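Local coordinates for protein diol-dehydratase (Roseburia inulinivorans, PDB 5I2A) that is a B12-independent glycyl radical enzyme that dehydrates 1,2-propanediol, at residues S201-M204 with C205-S209; V217-Y220 with A221-A225; A670-F673 with Y674-P677; L798-A801 with Q802-E806. One frame throughout, in Å; residues are numbered along the deposited sequence.

Interaction 1 of 4, residues S201-M204 with C205-S209; sequences STKM and CFLES
K203 meets L207, and M204 meets E208, one turn further along helix 200-233, so each contact follows the i to i+4 spacing of an alpha helix. The backbone bonds come first. C205 N donates to S201 O and F206 N to T202 O, while L207 N reaches K203 O at 2.9 Å in the carbonyl plane. E208 N completes the set on M204 O at 2.9 Å. Beside them S209 adds a side-chain bond: its OG gives a proton to C205 O at 2.8 Å, from the opposite face of that carbonyl to S209 N, so two donors hold one oxygen. The side-chain touches are looser. L207 CD1 lies 4.0 Å from K203 CG, against the start of a lysine chain that leaves with CG opposite the backbone N (chi1 175°) and then runs extended to a salt bridge with E189. M204 instead folds at its second and third torsions, leaving its CE 3.9 Å from E208 OE2, a methyl in van der Waals contact only with a carboxylate oxygen, and its SD is 4.4 Å from L207 CD1. Around this stretch, L207, M204 and E208 pack on helix 171-190, C205 and S209 face helix 49-63, and F206 and S209 touch helix 525-529. S201 OG bonds to Y140 O of the second subunit, which places the start of the helix at the dimer interface.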
loop_
_atom_site.group_PDB
_atom_site.type_symbol
_atom_site.label_atom_id
_atom_site.label_comp_id
_atom_site.label_asym_id
_atom_site.label_seq_id
_atom_site.Cartn_x
_atom_site.Cartn_y
_atom_site.Cartn_z
ATOM N N SER A 201 11.586 7.323 -1.601
ATOM C CA SER A 201 10.709 7.144 -2.761
ATOM C C SER A 201 9.267 7.607 -2.491
ATOM O O SER A 201 8.666 8.310 -3.300
ATOM C CB SER A 201 10.693 5.685 -3.218
ATOM O OG SER A 201 11.911 5.309 -3.832
ATOM N N THR A 202 8.720 7.196 -1.359
ATOM C CA THR A 202 7.324 7.454 -1.061
ATOM C C THR A 202 7.117 8.874 -0.530
ATOM O O THR A 202 6.133 9.524 -0.867
ATOM C CB THR A 202 6.778 6.440 -0.037
ATOM O OG1 THR A 202 7.667 6.379 1.089
ATOM C CG2 THR A 202 6.645 5.035 -0.682
ATOM N N LYS A 203 8.041 9.351 0.300
ATOM C CA LYS A 203 7.948 10.712 0.816
ATOM C C LYS A 203 8.040 11.708 -0.333
ATOM O O LYS A 203 7.224 12.627 -0.441
ATOM C CB LYS A 203 9.038 11.004 1.863
ATOM C CG LYS A 203 9.066 12.461 2.341
ATOM C CD LYS A 203 9.773 12.632 3.696
ATOM C CE LYS A 203 9.598 14.063 4.239
ATOM N NZ LYS A 203 10.331 14.309 5.527
ATOM N N MET A 204 9.029 11.524 -1.199
ATOM C CA MET A 204 9.255 12.484 -2.273
ATOM C C MET A 204 8.138 12.421 -3.295
ATOM O O MET A 204 7.751 13.446 -3.820
ATOM C CB MET A 204 10.608 12.255 -2.949
ATOM C CG MET A 204 11.796 12.721 -2.105
ATOM S SD MET A 204 11.787 14.523 -1.851
ATOM C CE MET A 204 11.564 15.040 -3.538
ATOM N N CYS A 205 7.601 11.231 -3.566
ATOM C CA CYS A 205 6.451 11.150 -4.462
ATOM C C CYS A 205 5.264 11.973 -3.907
ATOM O O CYS A 205 4.606 12.694 -4.646
ATOM C CB CYS A 205 6.023 9.701 -4.688
ATOM S SG CYS A 205 4.765 9.488 -5.984
ATOM N N PHE A 206 4.992 11.843 -2.614
ATOM C CA PHE A 206 3.898 12.578 -1.976
ATOM C C PHE A 206 4.141 14.087 -2.046
ATOM O O PHE A 206 3.249 14.844 -2.411
ATOM C CB PHE A 206 3.725 12.132 -0.522
ATOM C CG PHE A 206 2.727 12.941 0.246
ATOM C CD1 PHE A 206 1.373 12.849 -0.030
ATOM C CD2 PHE A 206 3.144 13.804 1.248
ATOM C CE1 PHE A 206 0.451 13.608 0.680
ATOM C CE2 PHE A 206 2.228 14.556 1.965
ATOM C CZ PHE A 206 0.880 14.462 1.676
ATOM N N LEU A 207 5.359 14.511 -1.717
ATOM C CA LEU A 207 5.711 15.929 -1.783
ATOM C C LEU A 207 5.599 16.467 -3.223
ATOM O O LEU A 207 5.083 17.556 -3.422
ATOM C CB LEU A 207 7.117 16.173 -1.211
ATOM C CG LEU A 207 7.281 15.864 0.291
ATOM C CD1 LEU A 207 8.694 16.122 0.797
ATOM C CD2 LEU A 207 6.279 16.659 1.131
ATOM N N GLU A 208 6.052 15.710 -4.223
ATOM C CA GLU A 208 5.915 16.159 -5.613
ATOM C C GLU A 208 4.450 16.267 -5.995
ATOM O O GLU A 208 4.064 17.165 -6.735
ATOM C CB GLU A 208 6.608 15.216 -6.598
ATOM C CG GLU A 208 8.092 15.018 -6.372
ATOM C CD GLU A 208 8.948 16.093 -7.002
ATOM O OE1 GLU A 208 8.399 17.133 -7.442
ATOM O OE2 GLU A 208 10.182 15.885 -7.067
ATOM N N SER A 209 3.647 15.329 -5.501
ATOM C CA SER A 209 2.206 15.332 -5.734
ATOM C C SER A 209 1.537 16.593 -5.191
ATOM O O SER A 209 0.606 17.115 -5.794
ATOM C CB SER A 209 1.557 14.104 -5.097
ATOM O OG SER A 209 1.999 12.930 -5.745
#

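Interaction 2 of 4, residues V217-Y220 with A221-A225; sequences VITY and ANRYA
Y224 sets the edge of its ring against the face of Y220 one turn earlier, a T-shaped pair with centroids 5.1 Å apart and planes at 75°. The touching atom is Y224 CE2, which sits over the rim of the Y220 face, 3.4 Å from Y220 CZ. The two phenols also meet at their hydroxyls, Y224 OH donating to Y220 OH at 3.0 Å. Y220, its CG opposite the backbone N (chi1 -170°), sends its ring outward from the helix, and Y224 leans back along the helix to meet it. R223 comes to another side of the same ring: its NH1 is near the ring plane, 4.2 Å from Y220 CE1, and is held by L61 O and L64 O. On a different flank of helix 200-233, I218 O accepts two protons from N222, one from the backbone N and one from ND2 at 3.0 Å. The ND2 bond is nearly straight and lies in the amide plane, which fixes how that amide is turned. Helices 49-63, 238-253 and 262-279 pack around the stretch. Y224 OH also takes a proton from S77 N, and Y220 OH a weak bond from Q274, so each buried tyrosine oxygen has more than one polar partner, consistent with both rings being held in fixed orientations.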
loop_
_atom_site.group_PDB
_atom_site.type_symbol
_atom_site.label_atom_id
_atom_site.label_comp_id
_atom_site.label_asym_id
_atom_site.label_seq_id
_atom_site.Cartn_x
_atom_site.Cartn_y
_atom_site.Cartn_z
ATOM N N VAL A 217 -4.470 24.126 -8.789
ATOM C CA VAL A 217 -5.440 25.068 -8.252
ATOM C C VAL A 217 -5.110 26.489 -8.738
ATOM O O VAL A 217 -6.001 27.273 -9.027
ATOM C CB VAL A 217 -5.471 25.026 -6.719
ATOM C CG1 VAL A 217 -6.443 26.069 -6.166
ATOM C CG2 VAL A 217 -5.838 23.613 -6.228
ATOM N N ILE A 218 -3.824 26.810 -8.825
ATOM C CA ILE A 218 -3.398 28.107 -9.316
ATOM C C ILE A 218 -3.856 28.260 -10.753
ATOM O O ILE A 218 -4.445 29.277 -11.129
ATOM C CB ILE A 218 -1.882 28.283 -9.224
ATOM C CG1 ILE A 218 -1.465 28.331 -7.756
ATOM C CG2 ILE A 218 -1.444 29.542 -9.986
ATOM C CD1 ILE A 218 0.029 28.253 -7.507
ATOM N N THR A 219 -3.611 27.216 -11.534
ATOM C CA THR A 219 -4.100 27.140 -12.899
ATOM C C THR A 219 -5.602 27.376 -12.962
ATOM O O THR A 219 -6.093 28.102 -13.833
ATOM C CB THR A 219 -3.787 25.776 -13.523
ATOM O OG1 THR A 219 -2.372 25.648 -13.693
ATOM C CG2 THR A 219 -4.483 25.630 -14.875
ATOM N N TYR A 220 -6.329 26.751 -12.041
ATOM C CA TYR A 220 -7.783 26.839 -12.036
ATOM C C TYR A 220 -8.233 28.293 -11.864
ATOM O O TYR A 220 -9.065 28.785 -12.613
ATOM C CB TYR A 220 -8.376 25.963 -10.924
ATOM C CG TYR A 220 -9.876 25.810 -10.997
ATOM C CD1 TYR A 220 -10.470 25.184 -12.075
ATOM C CD2 TYR A 220 -10.694 26.277 -9.976
ATOM C CE1 TYR A 220 -11.843 25.028 -12.147
ATOM C CE2 TYR A 220 -12.061 26.122 -10.034
ATOM C CZ TYR A 220 -12.631 25.505 -11.123
ATOM O OH TYR A 220 -13.990 25.367 -11.192
ATOM N N ALA A 221 -7.652 28.969 -10.884
ATOM C CA ALA A 221 -7.970 30.361 -10.606
ATOM C C ALA A 221 -7.712 31.251 -11.826
ATOM O O ALA A 221 -8.499 32.135 -12.151
ATOM C CB ALA A 221 -7.164 30.845 -9.427
ATOM N N ASN A 222 -6.604 30.993 -12.500
ATOM C CA ASN A 222 -6.222 31.778 -13.651
ATOM C C ASN A 222 -7.138 31.528 -14.845
ATOM O O ASN A 222 -7.293 32.401 -15.699
ATOM C CB ASN A 222 -4.761 31.506 -14.010
ATOM C CG ASN A 222 -3.814 32.378 -13.219
ATOM O OD1 ASN A 222 -3.495 33.488 -13.633
ATOM N ND2 ASN A 222 -3.406 31.907 -12.046
ATOM N N ARG A 223 -7.767 30.358 -14.897
ATOM C CA ARG A 223 -8.803 30.134 -15.902
ATOM C C ARG A 223 -9.977 31.104 -15.691
ATOM O O ARG A 223 -10.569 31.586 -16.658
ATOM C CB ARG A 223 -9.287 28.684 -15.887
ATOM C CG ARG A 223 -8.223 27.671 -16.317
ATOM C CD ARG A 223 -8.790 26.268 -16.323
ATOM N NE ARG A 223 -9.854 26.118 -17.304
ATOM C CZ ARG A 223 -10.847 25.245 -17.203
ATOM N NH1 ARG A 223 -10.921 24.433 -16.154
ATOM N NH2 ARG A 223 -11.777 25.190 -18.146
ATOM N N TYR A 224 -10.300 31.397 -14.436
ATOM C CA TYR A 224 -11.377 32.337 -14.136
ATOM C C TYR A 224 -10.979 33.773 -14.473
ATOM O O TYR A 224 -11.798 34.541 -14.963
ATOM C CB TYR A 224 -11.807 32.225 -12.663
ATOM C CG TYR A 224 -12.773 31.074 -12.472
ATOM C CD1 TYR A 224 -14.139 31.247 -12.665
ATOM C CD2 TYR A 224 -12.309 29.801 -12.163
ATOM C CE1 TYR A 224 -15.022 30.192 -12.524
ATOM C CE2 TYR A 224 -13.182 28.735 -12.018
ATOM C CZ TYR A 224 -14.529 28.928 -12.202
ATOM O OH TYR A 224 -15.384 27.864 -12.066
ATOM N N ALA A 225 -9.726 34.126 -14.209
ATOM C CA ALA A 225 -9.222 35.442 -14.569
ATOM C C ALA A 225 -9.350 35.660 -16.077
ATOM O O ALA A 225 -9.800 36.717 -16.526
ATOM C CB ALA A 225 -7.791 35.602 -14.121
#

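Interaction 3 of 4, residues A670-F673 with Y674-P677; sequences AAYF and YTRP
R676 leaves its backbone with chi1 near -118°, off the staggered positions, and bends again at its third torsion; together these turns swing the guanidinium back over the ring of Y672, one helical turn earlier. The two flat groups are almost parallel, their planes 13° apart and their centres 3.5 Å apart. R676 CZ stands only 7° off the ring normal, the geometry of a stacked cation-pi pair. NH2 lies over the rim of the face, 3.2 Å from Y672 CZ, while NH1 reaches back over CG and CD2. The tyrosine hydroxyl is bonded to D745, which secures the far end of the ring. Both residues belong to helix 661-678, which is kinked here. Y674 N stands 3.7 Å from A670 O and bonds instead to A671 O at 2.9 Å, a 3-10-like step; T675 N bonds to the same oxygen in its carbonyl plane. The second break is at P677, which has no N-H to offer, and its CD rests 3.2 Å from Y672 O, the oxygen that accepts R676 N. An alanine in place of Y672 would take away the ring face and the phenol, is likely to leave the guanidinium free to turn and would probably cost D745 a hydrogen-bond partner. Elsewhere on the helix, F673 and P677 pack on helix 489-521, A670 and A671 on helix 558-574, and the phenol of Y674 bonds to P553 O.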
loop_
_atom_site.group_PDB
_atom_site.type_symbol
_atom_site.label_atom_id
_atom_site.label_comp_id
_atom_site.label_asym_id
_atom_site.label_seq_id
_atom_site.Cartn_x
_atom_site.Cartn_y
_atom_site.Cartn_z
ATOM N N ALA A 670 -27.396 3.348 29.552
ATOM C CA ALA A 670 -27.485 2.775 28.216
ATOM C C ALA A 670 -26.559 3.493 27.235
ATOM O O ALA A 670 -25.970 2.858 26.370
ATOM C CB ALA A 670 -28.912 2.818 27.713
ATOM N N ALA A 671 -26.461 4.816 27.353
ATOM C CA ALA A 671 -25.535 5.581 26.527
ATOM C C ALA A 671 -24.104 5.046 26.703
ATOM O O ALA A 671 -23.372 4.884 25.724
ATOM C CB ALA A 671 -25.603 7.055 26.864
ATOM N N TYR A 672 -23.732 4.735 27.946
ATOM C CA TYR A 672 -22.407 4.196 28.223
ATOM C C TYR A 672 -22.151 2.856 27.531
ATOM O O TYR A 672 -21.016 2.558 27.199
ATOM C CB TYR A 672 -22.195 4.026 29.725
ATOM C CG TYR A 672 -21.648 5.245 30.438
ATOM C CD1 TYR A 672 -20.633 6.014 29.881
ATOM C CD2 TYR A 672 -22.145 5.615 31.682
ATOM C CE1 TYR A 672 -20.125 7.117 30.556
ATOM C CE2 TYR A 672 -21.651 6.723 32.357
ATOM C CZ TYR A 672 -20.649 7.465 31.800
ATOM O OH TYR A 672 -20.175 8.556 32.486
ATOM N N PHE A 673 -23.195 2.055 27.316
ATOM C CA PHE A 673 -23.039 0.784 26.592
ATOM C C PHE A 673 -22.568 1.018 25.151
ATOM O O PHE A 673 -22.091 0.093 24.474
ATOM C CB PHE A 673 -24.355 -0.017 26.584
ATOM C CG PHE A 673 -24.686 -0.666 27.900
ATOM C CD1 PHE A 673 -23.810 -0.585 28.969
ATOM C CD2 PHE A 673 -25.862 -1.374 28.056
ATOM C CE1 PHE A 673 -24.104 -1.197 30.190
ATOM C CE2 PHE A 673 -26.165 -1.992 29.266
ATOM C CZ PHE A 673 -25.284 -1.895 30.334
ATOM N N TYR A 674 -22.727 2.252 24.680
ATOM C CA TYR A 674 -22.265 2.627 23.349
ATOM C C TYR A 674 -20.967 3.433 23.423
ATOM O O TYR A 674 -20.014 3.133 22.715
ATOM C CB TYR A 674 -23.337 3.430 22.604
ATOM C CG TYR A 674 -22.940 3.830 21.195
ATOM C CD1 TYR A 674 -22.946 2.903 20.162
ATOM C CD2 TYR A 674 -22.567 5.136 20.896
ATOM C CE1 TYR A 674 -22.587 3.267 18.872
ATOM C CE2 TYR A 674 -22.215 5.512 19.602
ATOM C CZ TYR A 674 -22.227 4.575 18.600
ATOM O OH TYR A 674 -21.866 4.934 17.326
ATOM N N THR A 675 -20.924 4.434 24.300
ATOM C CA THR A 675 -19.804 5.375 24.310
ATOM C C THR A 675 -18.536 4.839 24.978
ATOM O O THR A 675 -17.446 5.212 24.592
ATOM C CB THR A 675 -20.190 6.701 24.996
ATOM O OG1 THR A 675 -20.605 6.446 26.342
ATOM C CG2 THR A 675 -21.333 7.392 24.226
ATOM N N ARG A 676 -18.664 3.978 25.980
ATOM C CA ARG A 676 -17.479 3.487 26.663
ATOM C C ARG A 676 -16.711 2.447 25.850
ATOM O O ARG A 676 -15.493 2.549 25.751
ATOM C CB ARG A 676 -17.828 2.928 28.035
ATOM C CG ARG A 676 -17.141 3.698 29.132
ATOM C CD ARG A 676 -17.557 3.243 30.498
ATOM N NE ARG A 676 -17.624 4.382 31.401
ATOM C CZ ARG A 676 -18.509 4.491 32.381
ATOM N NH1 ARG A 676 -19.394 3.524 32.583
ATOM N NH2 ARG A 676 -18.497 5.560 33.163
ATOM N N PRO A 677 -17.403 1.456 25.270
ATOM C CA PRO A 677 -16.622 0.533 24.442
ATOM C C PRO A 677 -15.923 1.238 23.278
ATOM O O PRO A 677 -14.767 0.930 22.975
ATOM C CB PRO A 677 -17.675 -0.456 23.930
ATOM C CG PRO A 677 -18.734 -0.441 24.974
ATOM C CD PRO A 677 -18.802 1.006 25.416
#

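Interaction 4 of 4, residues L798-A801 with Q802-E806; sequences LLDA and QAHPE
D800 and H804 meet at the C-terminal end of helix 795-803, where H804 is the first residue to leave helical backbone angles and P805 follows it directly. The firm part of this helix end is its backbone and its inner flank. H804 N closes the last turn on D800 O at 2.7 Å, A803 N bonds to L799 O at 3.0 Å, and Q802 N reaches L798 O. Inward, A801 touches Y808, L811 and F822, and L798 packs on I834 of helix 827-835. Q802 is tied to the same helix, its NE2 donating to D831 and Q830. The outer flank is looser: L799, A803 and P805 are exposed, and L799 CD2 only approaches Q802 OE1 at 4.0 Å. Between the two lies the D800 carboxylate. Its CG points opposite the backbone N (chi1 -160°), carrying OD1 to the edge of the imidazole, in the ring plane and 3.2 Å from H804 CD2. OD2 has stronger partners, a salt bridge to K807 and a hydrogen bond to Y808. An alanine at H804 would remove the imidazole and would probably leave OD1 without its ring-edge neighbour. Where the turn ends, P805 N has no hydrogen to give A801 O, and P805 CA lies 3.3 Å from that oxygen.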
loop_
_atom_site.group_PDB
_atom_site.type_symbol
_atom_site.label_atom_id
_atom_site.label_comp_id
_atom_site.label_asym_id
_atom_site.label_seq_id
_atom_site.Cartn_x
_atom_site.Cartn_y
_atom_site.Cartn_z
ATOM N N LEU A 798 -46.246 24.429 9.248
ATOM C CA LEU A 798 -45.662 23.238 8.643
ATOM C C LEU A 798 -46.725 22.419 7.916
ATOM O O LEU A 798 -46.473 21.937 6.824
ATOM C CB LEU A 798 -44.957 22.382 9.694
ATOM C CG LEU A 798 -43.764 23.019 10.427
ATOM C CD1 LEU A 798 -43.140 22.009 11.355
ATOM C CD2 LEU A 798 -42.733 23.549 9.460
ATOM N N LEU A 799 -47.904 22.267 8.521
ATOM C CA LEU A 799 -49.012 21.557 7.871
ATOM C C LEU A 799 -49.438 22.254 6.582
ATOM O O LEU A 799 -49.638 21.596 5.573
ATOM C CB LEU A 799 -50.213 21.418 8.812
ATOM C CG LEU A 799 -49.974 20.539 10.044
ATOM C CD1 LEU A 799 -51.171 20.563 10.985
ATOM C CD2 LEU A 799 -49.643 19.105 9.630
ATOM N N ASP A 800 -49.563 23.580 6.610
ATOM C CA ASP A 800 -49.930 24.319 5.400
ATOM C C ASP A 800 -48.866 24.176 4.303
ATOM O O ASP A 800 -49.197 24.136 3.117
ATOM C CB ASP A 800 -50.156 25.806 5.696
ATOM C CG ASP A 800 -50.982 26.496 4.603
ATOM O OD1 ASP A 800 -51.945 25.880 4.126
ATOM O OD2 ASP A 800 -50.670 27.636 4.213
ATOM N N ALA A 801 -47.595 24.110 4.695
ATOM C CA ALA A 801 -46.509 23.955 3.728
ATOM C C ALA A 801 -46.543 22.562 3.092
ATOM O O ALA A 801 -46.122 22.383 1.950
ATOM C CB ALA A 801 -45.152 24.208 4.386
ATOM N N GLN A 802 -47.067 21.587 3.825
ATOM C CA GLN A 802 -47.306 20.271 3.258
ATOM C C GLN A 802 -48.436 20.301 2.249
ATOM O O GLN A 802 -48.313 19.731 1.176
ATOM C CB GLN A 802 -47.630 19.249 4.344
ATOM C CG GLN A 802 -46.417 18.726 5.081
ATOM C CD GLN A 802 -46.726 17.479 5.891
ATOM O OE1 GLN A 802 -47.777 17.382 6.517
ATOM N NE2 GLN A 802 -45.811 16.509 5.870
ATOM N N ALA A 803 -49.529 20.976 2.598
ATOM C CA ALA A 803 -50.714 21.028 1.747
ATOM C C ALA A 803 -50.518 21.919 0.523
ATOM O O ALA A 803 -51.035 21.627 -0.550
ATOM C CB ALA A 803 -51.921 21.505 2.555
ATOM N N HIS A 804 -49.775 23.007 0.688
ATOM C CA HIS A 804 -49.574 23.970 -0.386
ATOM C C HIS A 804 -48.125 24.413 -0.457
ATOM O O HIS A 804 -47.813 25.539 -0.084
ATOM C CB HIS A 804 -50.476 25.195 -0.188
ATOM C CG HIS A 804 -51.913 24.854 0.049
ATOM N ND1 HIS A 804 -52.781 24.537 -0.976
ATOM C CD2 HIS A 804 -52.631 24.759 1.193
ATOM C CE1 HIS A 804 -53.969 24.260 -0.471
ATOM N NE2 HIS A 804 -53.906 24.390 0.842
ATOM N N PRO A 805 -47.232 23.534 -0.948
ATOM C CA PRO A 805 -45.801 23.865 -0.963
ATOM C C PRO A 805 -45.464 25.103 -1.784
ATOM O O PRO A 805 -44.466 25.774 -1.511
ATOM C CB PRO A 805 -45.145 22.610 -1.573
ATOM C CG PRO A 805 -46.257 21.893 -2.303
ATOM C CD PRO A 805 -47.504 22.190 -1.488
ATOM N N GLU A 806 -46.289 25.423 -2.770
ATOM C CA GLU A 806 -45.998 26.562 -3.627
ATOM C C GLU A 806 -46.043 27.909 -2.864
ATOM O O GLU A 806 -45.533 28.906 -3.349
ATOM C CB GLU A 806 -46.962 26.589 -4.823
ATOM C CG GLU A 806 -48.407 26.988 -4.481
ATOM C CD GLU A 806 -49.209 25.897 -3.776
ATOM O OE1 GLU A 806 -48.687 24.771 -3.573
ATOM O OE2 GLU A 806 -50.374 26.177 -3.414
#

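In the fold
Each contact joins neighbouring turns of a helix, or in interaction 4 a helix and the turn that ends it, but their surroundings differ. Interactions 1 and 2 share helix 200-233 and both lean on helix 49-63, with about 9 Å between their nearest atoms. Interaction 2 is the more buried and relies on paired phenols, whereas interaction 1 is looser, with apolar and backbone contacts, and alone reaches the second subunit. Interaction 3, on a kinked helix, is partly buried and pairs a ring with an exposed arginine. Interaction 4 belongs to the glycine radical domain family; with one flank exposed, it rests on backbone bonds, with a carboxylate merely touching a ring edge.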